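Local coordinates for penicillin binding protein 2X (Streptococcus thermophilus, PDB 5U47) that probably cross-links the peptide stems of adjacent peptidoglycan strands as a transpeptidase of the cell division machinery, and is probably a target of beta-lactams, at residues W658-V663 against I674-G679; Q641-T646 against A667-I672; S376-G381 against G458-K463. The protein carries 1 engineered substitution. One frame throughout, in Å; residues are numbered along the deposited sequence.

Interaction 1 (W658-V663 against I674-G679); sequences WTKKNV and ITYKGG
Lys660 lies across one face of the Tyr676 ring. Its CE sits almost exactly over the centre, 3.6 Å from the centroid of the Tyr676 ring and 9° off the ring normal, a CH-pi contact. The ammonium group goes with it: Lys660 NZ is 4.3 Å from the same centroid, a cation-pi pair. The Lys660 CG lies anti to the backbone N (chi1 -175°), and the extended chain then carries the amine over the ring. A water holds the amine from another direction. It accepts from Lys660 NZ at 2.6 Å and donates to Gly678 O at 2.8 Å, so the lysine is tied to both the ring and the turn after the strand. The other face of the Tyr676 ring carries Ile674 CG2, offset toward the rim. Val663 comes in obliquely at the phenol end, with CG1 3.4 Å from Tyr676 OH, and CG1 also meets Ile674 CG1 at 4.1 Å. Thr659 is the N-cap of helix 660-670; its OG1 accepts from Asn662 N. The contact thus joins this helix to edge strand 673-677 of a PASTA domain. Strand 700-706 continues the sheet beyond, and Lys660 also touches Leu705 on it.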
loop_
_atom_site.group_PDB
_atom_site.type_symbol
_atom_site.label_atom_id
_atom_site.label_comp_id
_atom_site.label_asym_id
_atom_site.label_seq_id
_atom_site.Cartn_x
_atom_site.Cartn_y
_atom_site.Cartn_z
ATOM N N TRP A 658 10.711 19.796 -9.167
ATOM C CA TRP A 658 12.081 19.350 -9.463
ATOM C C TRP A 658 13.130 20.234 -8.795
ATOM O O TRP A 658 12.983 21.463 -8.748
ATOM C CB TRP A 658 12.369 19.383 -10.970
ATOM C CG TRP A 658 11.759 18.294 -11.775
ATOM C CD1 TRP A 658 10.637 17.586 -11.487
ATOM C CD2 TRP A 658 12.177 17.868 -13.073
ATOM N NE1 TRP A 658 10.359 16.710 -12.499
ATOM C CE2 TRP A 658 11.293 16.857 -13.484
ATOM C CE3 TRP A 658 13.244 18.213 -13.910
ATOM C CZ2 TRP A 658 11.417 16.203 -14.723
ATOM C CZ3 TRP A 658 13.377 17.547 -15.149
ATOM C CH2 TRP A 658 12.469 16.563 -15.534
ATOM N N THR A 659 14.210 19.621 -8.318
ATOM C CA THR A 659 15.327 20.413 -7.819
ATOM C C THR A 659 16.056 21.056 -8.999
ATOM O O THR A 659 15.965 20.582 -10.139
ATOM C CB THR A 659 16.347 19.574 -7.030
ATOM O OG1 THR A 659 16.881 18.532 -7.873
ATOM C CG2 THR A 659 15.691 18.985 -5.776
ATOM N N LYS A 660 16.770 22.139 -8.728
ATOM C CA LYS A 660 17.539 22.818 -9.774
ATOM C C LYS A 660 18.587 21.864 -10.367
ATOM O O LYS A 660 18.795 21.829 -11.573
ATOM C CB LYS A 660 18.214 24.083 -9.235
ATOM C CG LYS A 660 18.914 24.872 -10.333
ATOM C CD LYS A 660 19.500 26.181 -9.836
ATOM C CE LYS A 660 20.146 26.940 -10.993
ATOM N NZ LYS A 660 20.513 28.333 -10.625
ATOM N N LYS A 661 19.224 21.070 -9.510
ATOM C CA LYS A 661 20.209 20.071 -9.973
ATOM C C LYS A 661 19.595 19.171 -11.039
ATOM O O LYS A 661 20.214 18.890 -12.065
ATOM C CB LYS A 661 20.693 19.213 -8.791
ATOM C CG LYS A 661 21.713 18.121 -9.128
ATOM C CD LYS A 661 22.044 17.320 -7.863
ATOM C CE LYS A 661 23.089 16.235 -8.096
ATOM N NZ LYS A 661 22.642 15.177 -9.032
ATOM N N ASN A 662 18.372 18.724 -10.801
ATOM C CA ASN A 662 17.688 17.869 -11.771
ATOM C C ASN A 662 17.257 18.600 -13.051
ATOM O O ASN A 662 17.369 18.047 -14.137
ATOM C CB ASN A 662 16.583 17.081 -11.096
ATOM C CG ASN A 662 17.144 16.003 -10.184
ATOM O OD1 ASN A 662 18.267 15.532 -10.410
ATOM N ND2 ASN A 662 16.379 15.602 -9.154
ATOM N N VAL A 663 16.826 19.851 -12.929
ATOM C CA VAL A 663 16.523 20.645 -14.103
ATOM C C VAL A 663 17.796 20.774 -14.946
ATOM O O VAL A 663 17.743 20.615 -16.157
ATOM C CB VAL A 663 15.986 22.050 -13.750
ATOM C CG1 VAL A 663 15.779 22.865 -15.012
ATOM C CG2 VAL A 663 14.665 21.950 -12.995
ATOM N N ILE A 674 18.258 26.658 -20.358
ATOM C CA ILE A 674 17.367 27.059 -19.268
ATOM C C ILE A 674 17.723 28.428 -18.718
ATOM O O ILE A 674 18.879 28.722 -18.481
ATOM C CB ILE A 674 17.401 26.059 -18.072
ATOM C CG1 ILE A 674 17.043 24.636 -18.514
ATOM C CG2 ILE A 674 16.436 26.514 -16.974
ATOM C CD1 ILE A 674 15.624 24.486 -19.016
ATOM N N THR A 675 16.705 29.256 -18.527
ATOM C CA THR A 675 16.838 30.554 -17.889
ATOM C C THR A 675 16.144 30.422 -16.541
ATOM O O THR A 675 14.985 29.997 -16.496
ATOM C CB THR A 675 16.150 31.643 -18.738
ATOM O OG1 THR A 675 16.844 31.764 -19.980
ATOM C CG2 THR A 675 16.163 32.985 -18.030
ATOM N N TYR A 676 16.836 30.735 -15.447
ATOM C CA TYR A 676 16.235 30.609 -14.115
ATOM C C TYR A 676 15.771 31.915 -13.526
ATOM O O TYR A 676 16.393 32.952 -13.720
ATOM C CB TYR A 676 17.217 29.963 -13.113
ATOM C CG TYR A 676 17.603 28.558 -13.489
ATOM C CD1 TYR A 676 16.773 27.475 -13.174
ATOM C CD2 TYR A 676 18.787 28.307 -14.174
ATOM C CE1 TYR A 676 17.121 26.182 -13.533
ATOM C CE2 TYR A 676 19.143 27.020 -14.540
ATOM C CZ TYR A 676 18.318 25.959 -14.210
ATOM O OH TYR A 676 18.674 24.687 -14.587
ATOM N N LYS A 677 14.646 31.843 -12.822
ATOM C CA LYS A 677 14.136 32.940 -12.021
ATOM C C LYS A 677 14.053 32.370 -10.601
ATOM O O LYS A 677 13.378 31.371 -10.390
ATOM C CB LYS A 677 12.726 33.362 -12.429
ATOM C CG LYS A 677 12.579 34.043 -13.774
ATOM C CD LYS A 677 11.110 34.327 -14.069
ATOM C CE LYS A 677 10.469 35.283 -13.072
ATOM N NZ LYS A 677 9.060 35.572 -13.451
ATOM N N GLY A 678 14.751 32.968 -9.648
ATOM C CA GLY A 678 14.693 32.505 -8.256
ATOM C C GLY A 678 16.010 31.961 -7.756
ATOM O O GLY A 678 16.932 31.727 -8.540
ATOM N N GLY A 679 16.080 31.760 -6.436
ATOM C CA GLY A 679 17.291 31.280 -5.765
ATOM C C GLY A 679 17.602 29.838 -6.089
ATOM O O GLY A 679 16.690 29.027 -6.238
HETATM O O HOH W 1 18.963 30.003 -9.328
#

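Interaction 2 (Q641-T646 against A667-I672)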
loop_
_atom_site.group_PDB
_atom_site.type_symbol
_atom_site.label_atom_id
_atom_site.label_comp_id
_atom_site.label_asym_id
_atom_site.label_seq_id
_atom_site.Cartn_x
_atom_site.Cartn_y
_atom_site.Cartn_z
ATOM N N GLN A 641 15.787 13.303 -4.630
ATOM C CA GLN A 641 15.115 13.220 -5.906
ATOM C C GLN A 641 16.143 12.945 -6.992
ATOM O O GLN A 641 17.120 13.671 -7.115
ATOM C CB GLN A 641 14.426 14.543 -6.180
ATOM C CG GLN A 641 13.541 14.585 -7.414
ATOM C CD GLN A 641 13.092 16.009 -7.683
ATOM O OE1 GLN A 641 13.850 16.810 -8.237
ATOM N NE2 GLN A 641 11.872 16.344 -7.250
ATOM N N ILE A 642 15.910 11.913 -7.793
ATOM C CA ILE A 642 16.823 11.570 -8.872
ATOM C C ILE A 642 16.052 11.379 -10.170
ATOM O O ILE A 642 14.836 11.128 -10.149
ATOM C CB ILE A 642 17.650 10.298 -8.553
ATOM C CG1 ILE A 642 16.772 9.043 -8.552
ATOM C CG2 ILE A 642 18.413 10.478 -7.235
ATOM C CD1 ILE A 642 17.566 7.759 -8.603
ATOM N N LEU A 643 16.759 11.497 -11.291
ATOM C CA LEU A 643 16.156 11.304 -12.609
ATOM C C LEU A 643 16.576 9.967 -13.203
ATOM O O LEU A 643 17.746 9.604 -13.133
ATOM C CB LEU A 643 16.600 12.375 -13.576
ATOM C CG LEU A 643 16.330 13.834 -13.258
ATOM C CD1 LEU A 643 16.911 14.679 -14.386
ATOM C CD2 LEU A 643 14.838 14.083 -13.078
ATOM N N ILE A 644 15.614 9.259 -13.780
ATOM C CA ILE A 644 15.841 8.004 -14.496
ATOM C C ILE A 644 15.326 8.289 -15.900
ATOM O O ILE A 644 14.112 8.431 -16.106
ATOM C CB ILE A 644 15.071 6.822 -13.875
ATOM C CG1 ILE A 644 15.561 6.528 -12.457
ATOM C CG2 ILE A 644 15.219 5.558 -14.719
ATOM C CD1 ILE A 644 14.689 5.520 -11.726
ATOM N N MET A 645 16.236 8.422 -16.863
ATOM C CA MET A 645 15.817 8.672 -18.246
ATOM C C MET A 645 15.690 7.349 -18.970
ATOM O O MET A 645 16.656 6.609 -19.067
ATOM C CB MET A 645 16.797 9.560 -18.994
ATOM C CG MET A 645 16.258 10.076 -20.336
ATOM S SD MET A 645 17.492 11.061 -21.202
ATOM C CE MET A 645 18.562 9.778 -21.835
ATOM N N THR A 646 14.501 7.065 -19.489
ATOM C CA THR A 646 14.282 5.813 -20.201
ATOM C C THR A 646 14.758 5.969 -21.631
ATOM O O THR A 646 15.115 7.071 -22.059
ATOM C CB THR A 646 12.801 5.412 -20.241
ATOM O OG1 THR A 646 12.084 6.308 -21.101
ATOM C CG2 THR A 646 12.208 5.426 -18.844
ATOM N N ALA A 667 18.462 19.299 -18.689
ATOM C CA ALA A 667 18.744 20.254 -19.747
ATOM C C ALA A 667 20.009 19.871 -20.495
ATOM O O ALA A 667 20.081 20.004 -21.716
ATOM C CB ALA A 667 18.864 21.654 -19.176
ATOM N N LYS A 668 21.006 19.421 -19.743
ATOM C CA LYS A 668 22.253 18.974 -20.327
ATOM C C LYS A 668 22.005 17.713 -21.166
ATOM O O LYS A 668 22.510 17.620 -22.272
ATOM C CB LYS A 668 23.293 18.693 -19.254
ATOM C CG LYS A 668 24.685 18.358 -19.797
ATOM C CD LYS A 668 25.606 17.807 -18.709
ATOM C CE LYS A 668 25.174 16.408 -18.251
ATOM N NZ LYS A 668 25.950 15.918 -17.074
ATOM N N TRP A 669 21.226 16.759 -20.649
ATOM C CA TRP A 669 20.935 15.532 -21.407
ATOM C C TRP A 669 20.234 15.801 -22.732
ATOM O O TRP A 669 20.541 15.161 -23.738
ATOM C CB TRP A 669 20.057 14.550 -20.606
ATOM C CG TRP A 669 20.735 13.855 -19.464
ATOM C CD1 TRP A 669 22.078 13.646 -19.304
ATOM C CD2 TRP A 669 20.093 13.135 -18.410
ATOM N NE1 TRP A 669 22.308 12.912 -18.161
ATOM C CE2 TRP A 669 21.107 12.578 -17.601
ATOM C CE3 TRP A 669 18.756 12.942 -18.043
ATOM C CZ2 TRP A 669 20.830 11.831 -16.466
ATOM C CZ3 TRP A 669 18.480 12.191 -16.902
ATOM C CH2 TRP A 669 19.516 11.648 -16.134
ATOM N N LYS A 670 19.303 16.750 -22.732
ATOM C CA LYS A 670 18.516 17.046 -23.939
ATOM C C LYS A 670 18.903 18.317 -24.697
ATOM O O LYS A 670 18.225 18.681 -25.655
ATOM C CB LYS A 670 17.018 17.072 -23.608
ATOM C CG LYS A 670 16.493 15.792 -22.991
ATOM C CD LYS A 670 16.785 14.539 -23.802
ATOM C CE LYS A 670 16.163 14.574 -25.173
ATOM N NZ LYS A 670 16.347 13.262 -25.863
ATOM N N GLY A 671 19.982 18.975 -24.282
ATOM C CA GLY A 671 20.467 20.166 -24.964
ATOM C C GLY A 671 19.494 21.326 -25.006
ATOM O O GLY A 671 19.335 21.960 -26.035
ATOM N N ILE A 672 18.846 21.607 -23.882
ATOM C CA ILE A 672 17.890 22.700 -23.794
ATOM C C ILE A 672 18.508 23.797 -22.946
ATOM O O ILE A 672 19.115 23.518 -21.919
ATOM C CB ILE A 672 16.574 22.212 -23.164
ATOM C CG1 ILE A 672 15.933 21.160 -24.073
ATOM C CG2 ILE A 672 15.627 23.380 -22.907
ATOM C CD1 ILE A 672 14.738 20.474 -23.455
#
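Met645 runs past the CE3-CZ3 side of the Trp669 six-membered ring, in the opposite direction to the indole, and its atoms can be taken in turn. CB is the first to touch, 3.8 Å from Trp669 CZ3 and 4.0 Å from Trp669 CE3. CG stands anti to the backbone N (chi1 -168°) and serves as a spacer that leads the chain past the ring. SD then meets Trp669 CE3 at 3.9 Å. It lies 4.8 Å from the centroid of the six-membered ring of Trp669 and 45° off its normal, so this is an oblique Met-aromatic contact. SD also comes within 4.4 Å of Lys670 CD, a looser contact at the margin. There the chain bends (chi3 77°), which turns the terminal methyl off the ring. Leu643, two residues earlier on the same strand, meets the same indole. Its CB is 3.8 Å from Trp669 CZ3, and its CD1 also reaches that carbon. Trp669 therefore touches two side chains of strand 641-646, the middle strand of the first PASTA sheet, while Lys627 on strand 625-628 touches it too. Gly671 closes the end of the helix in a Schellman motif. Between 641-646 and 667-672 the touching atoms are carbon, sulfur and aromatic ring. Dispersion probably dominates in this patch, while polar bonds between the two domains are made at Gln641, at the other end of the strand.

Interaction 3 (S376-G381 against G458-K463); sequences SLYKFG and GKPVSK
A Schellman motif ends helix 368-377 of the transpeptidase domain, and the side chains at this end, Leu377 and Tyr378, pack on Pro460. Lys379 has positive phi, and its N bonds back to Ser376 O at 2.8 Å. The opposing loop leads from strand 456-458 into helix 463-478.

The CH-pi contact comes first. Pro460 CB stands over the centre of one Tyr378 face, 3.7 Å from the centroid of that ring and 4° off its normal. Pro460 CG also reaches the ring, 3.7 Å from Tyr378 CE1. The two side chains cross at about a right angle.

Leu377 CB and Pro460 CB make an apolar contact at 4.1 Å. Leu377 also packs on Ala691 of the second PASTA domain.

Other van der Waals contacts set methyls against oxygen atoms. Leu377 CD1 rests near Pro460 O. Val461 CG1 and CG2 both face Tyr378 OH from one side, each 3.9 Å away.

The polar partners lie outside the pair. Lys459 N donates to Asp654 OD2 of the second PASTA domain. Ser462 is the N-cap of the next helix. Helix 297-308 begins at what is probably the active-site SxxK motif. On it, Ser303 OG is hydrogen-bonded to Tyr378 OH.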
loop_
_atom_site.group_PDB
_atom_site.type_symbol
_atom_site.label_atom_id
_atom_site.label_comp_id
_atom_site.label_asym_id
_atom_site.label_seq_id
_atom_site.Cartn_x
_atom_site.Cartn_y
_atom_site.Cartn_z
ATOM N N SER A 376 -3.675 12.942 -18.315
ATOM C CA SER A 376 -2.268 12.590 -18.385
ATOM C C SER A 376 -1.504 13.318 -17.249
ATOM O O SER A 376 -0.678 12.708 -16.566
ATOM C CB SER A 376 -1.717 12.915 -19.776
ATOM O OG SER A 376 -0.397 12.431 -19.903
ATOM N N LEU A 377 -1.820 14.592 -17.013
ATOM C CA LEU A 377 -1.208 15.351 -15.908
ATOM C C LEU A 377 -1.551 14.744 -14.538
ATOM O O LEU A 377 -0.745 14.802 -13.607
ATOM C CB LEU A 377 -1.649 16.806 -15.944
ATOM C CG LEU A 377 -1.132 17.677 -17.102
ATOM C CD1 LEU A 377 -1.750 19.054 -17.007
ATOM C CD2 LEU A 377 0.386 17.787 -17.098
ATOM N N TYR A 378 -2.765 14.192 -14.436
ATOM C CA TYR A 378 -3.222 13.475 -13.245
ATOM C C TYR A 378 -2.636 12.035 -13.193
ATOM O O TYR A 378 -2.867 11.302 -12.227
ATOM C CB TYR A 378 -4.748 13.461 -13.156
ATOM C CG TYR A 378 -5.358 14.651 -12.428
ATOM C CD1 TYR A 378 -5.206 14.784 -11.047
ATOM C CD2 TYR A 378 -6.145 15.601 -13.099
ATOM C CE1 TYR A 378 -5.782 15.833 -10.356
ATOM C CE2 TYR A 378 -6.725 16.665 -12.418
ATOM C CZ TYR A 378 -6.551 16.775 -11.040
ATOM O OH TYR A 378 -7.114 17.827 -10.330
ATOM N N LYS A 379 -1.928 11.657 -14.257
ATOM C CA LYS A 379 -1.189 10.391 -14.380
ATOM C C LYS A 379 -1.989 9.103 -14.494
ATOM O O LYS A 379 -1.453 7.998 -14.226
ATOM C CB LYS A 379 -0.121 10.254 -13.278
ATOM C CG LYS A 379 0.958 11.320 -13.337
ATOM C CD LYS A 379 2.011 11.077 -12.267
ATOM C CE LYS A 379 3.109 12.125 -12.319
ATOM N NZ LYS A 379 3.972 11.983 -13.524
ATOM N N PHE A 380 -3.254 9.218 -14.875
ATOM C CA PHE A 380 -4.046 8.021 -15.120
ATOM C C PHE A 380 -3.412 7.221 -16.239
ATOM O O PHE A 380 -2.810 7.790 -17.168
ATOM C CB PHE A 380 -5.500 8.365 -15.381
ATOM C CG PHE A 380 -6.188 8.886 -14.157
ATOM C CD1 PHE A 380 -6.477 8.027 -13.120
ATOM C CD2 PHE A 380 -6.490 10.237 -14.018
ATOM C CE1 PHE A 380 -7.093 8.479 -11.967
ATOM C CE2 PHE A 380 -7.106 10.705 -12.861
ATOM C CZ PHE A 380 -7.410 9.822 -11.836
ATOM N N GLY A 381 -3.474 5.896 -16.105
ATOM C CA GLY A 381 -2.823 4.982 -17.051
ATOM C C GLY A 381 -1.349 4.708 -16.710
ATOM O O GLY A 381 -0.697 3.902 -17.375
ATOM N N GLY A 458 3.985 16.374 -9.270
ATOM C CA GLY A 458 3.352 17.132 -10.333
ATOM C C GLY A 458 2.411 18.204 -9.838
ATOM O O GLY A 458 2.221 18.399 -8.625
ATOM N N LYS A 459 1.830 18.920 -10.789
ATOM C CA LYS A 459 0.892 19.984 -10.482
ATOM C C LYS A 459 -0.136 20.071 -11.610
ATOM O O LYS A 459 0.023 20.854 -12.552
ATOM C CB LYS A 459 1.622 21.311 -10.266
ATOM C CG LYS A 459 0.649 22.382 -9.813
ATOM C CD LYS A 459 1.298 23.600 -9.219
ATOM C CE LYS A 459 0.220 24.540 -8.706
ATOM N NZ LYS A 459 0.794 25.885 -8.468
ATOM N N PRO A 460 -1.182 19.241 -11.531
ATOM C CA PRO A 460 -2.172 19.223 -12.596
ATOM C C PRO A 460 -3.032 20.490 -12.716
ATOM O O PRO A 460 -3.406 20.843 -13.827
ATOM C CB PRO A 460 -3.049 18.008 -12.270
ATOM C CG PRO A 460 -2.561 17.429 -11.019
ATOM C CD PRO A 460 -1.336 18.133 -10.571
ATOM N N VAL A 461 -3.321 21.160 -11.595
ATOM C CA VAL A 461 -4.162 22.370 -11.600
ATOM C C VAL A 461 -3.612 23.410 -10.636
ATOM O O VAL A 461 -2.752 23.118 -9.813
ATOM C CB VAL A 461 -5.639 22.045 -11.235
ATOM C CG1 VAL A 461 -6.242 21.068 -12.237
ATOM C CG2 VAL A 461 -5.751 21.485 -9.827
ATOM N N SER A 462 -4.095 24.636 -10.766
ATOM C CA SER A 462 -3.661 25.721 -9.907
ATOM C C SER A 462 -4.235 25.582 -8.494
ATOM O O SER A 462 -5.175 24.817 -8.244
ATOM C CB SER A 462 -4.118 27.056 -10.484
ATOM O OG SER A 462 -5.533 27.199 -10.376
ATOM N N LYS A 463 -3.659 26.344 -7.587
ATOM C CA LYS A 463 -4.118 26.411 -6.202
ATOM C C LYS A 463 -5.575 26.905 -6.164
ATOM O O LYS A 463 -6.414 26.373 -5.411
ATOM C CB LYS A 463 -3.217 27.381 -5.444
ATOM C CG LYS A 463 -3.664 27.758 -4.046
ATOM C CD LYS A 463 -2.636 28.707 -3.440
ATOM C CE LYS A 463 -3.108 29.317 -2.139
ATOM N NZ LYS A 463 -3.370 28.289 -1.116
#

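Interaction 3 comes first along the chain, in the transpeptidase domain. Interactions 1 and 2 follow in the PASTA region, and their segments alternate in sequence. These two share helix 660-670, with centres about 13 Å apart. One side of the helix faces strand 673-677 of its own domain, the other the preceding PASTA sheet. They also touch directly: Gln641 OE1 accepts from Thr659 N at 2.8 Å, and Gln641 O from Asn662 ND2. The helix thus bridges the two PASTA domains. Interaction 3 lies about 21 Å from interaction 1 and 20 Å from interaction 2, centre to centre, and touches neither, but its surface meets the second PASTA domain, which docks onto the transpeptidase domain.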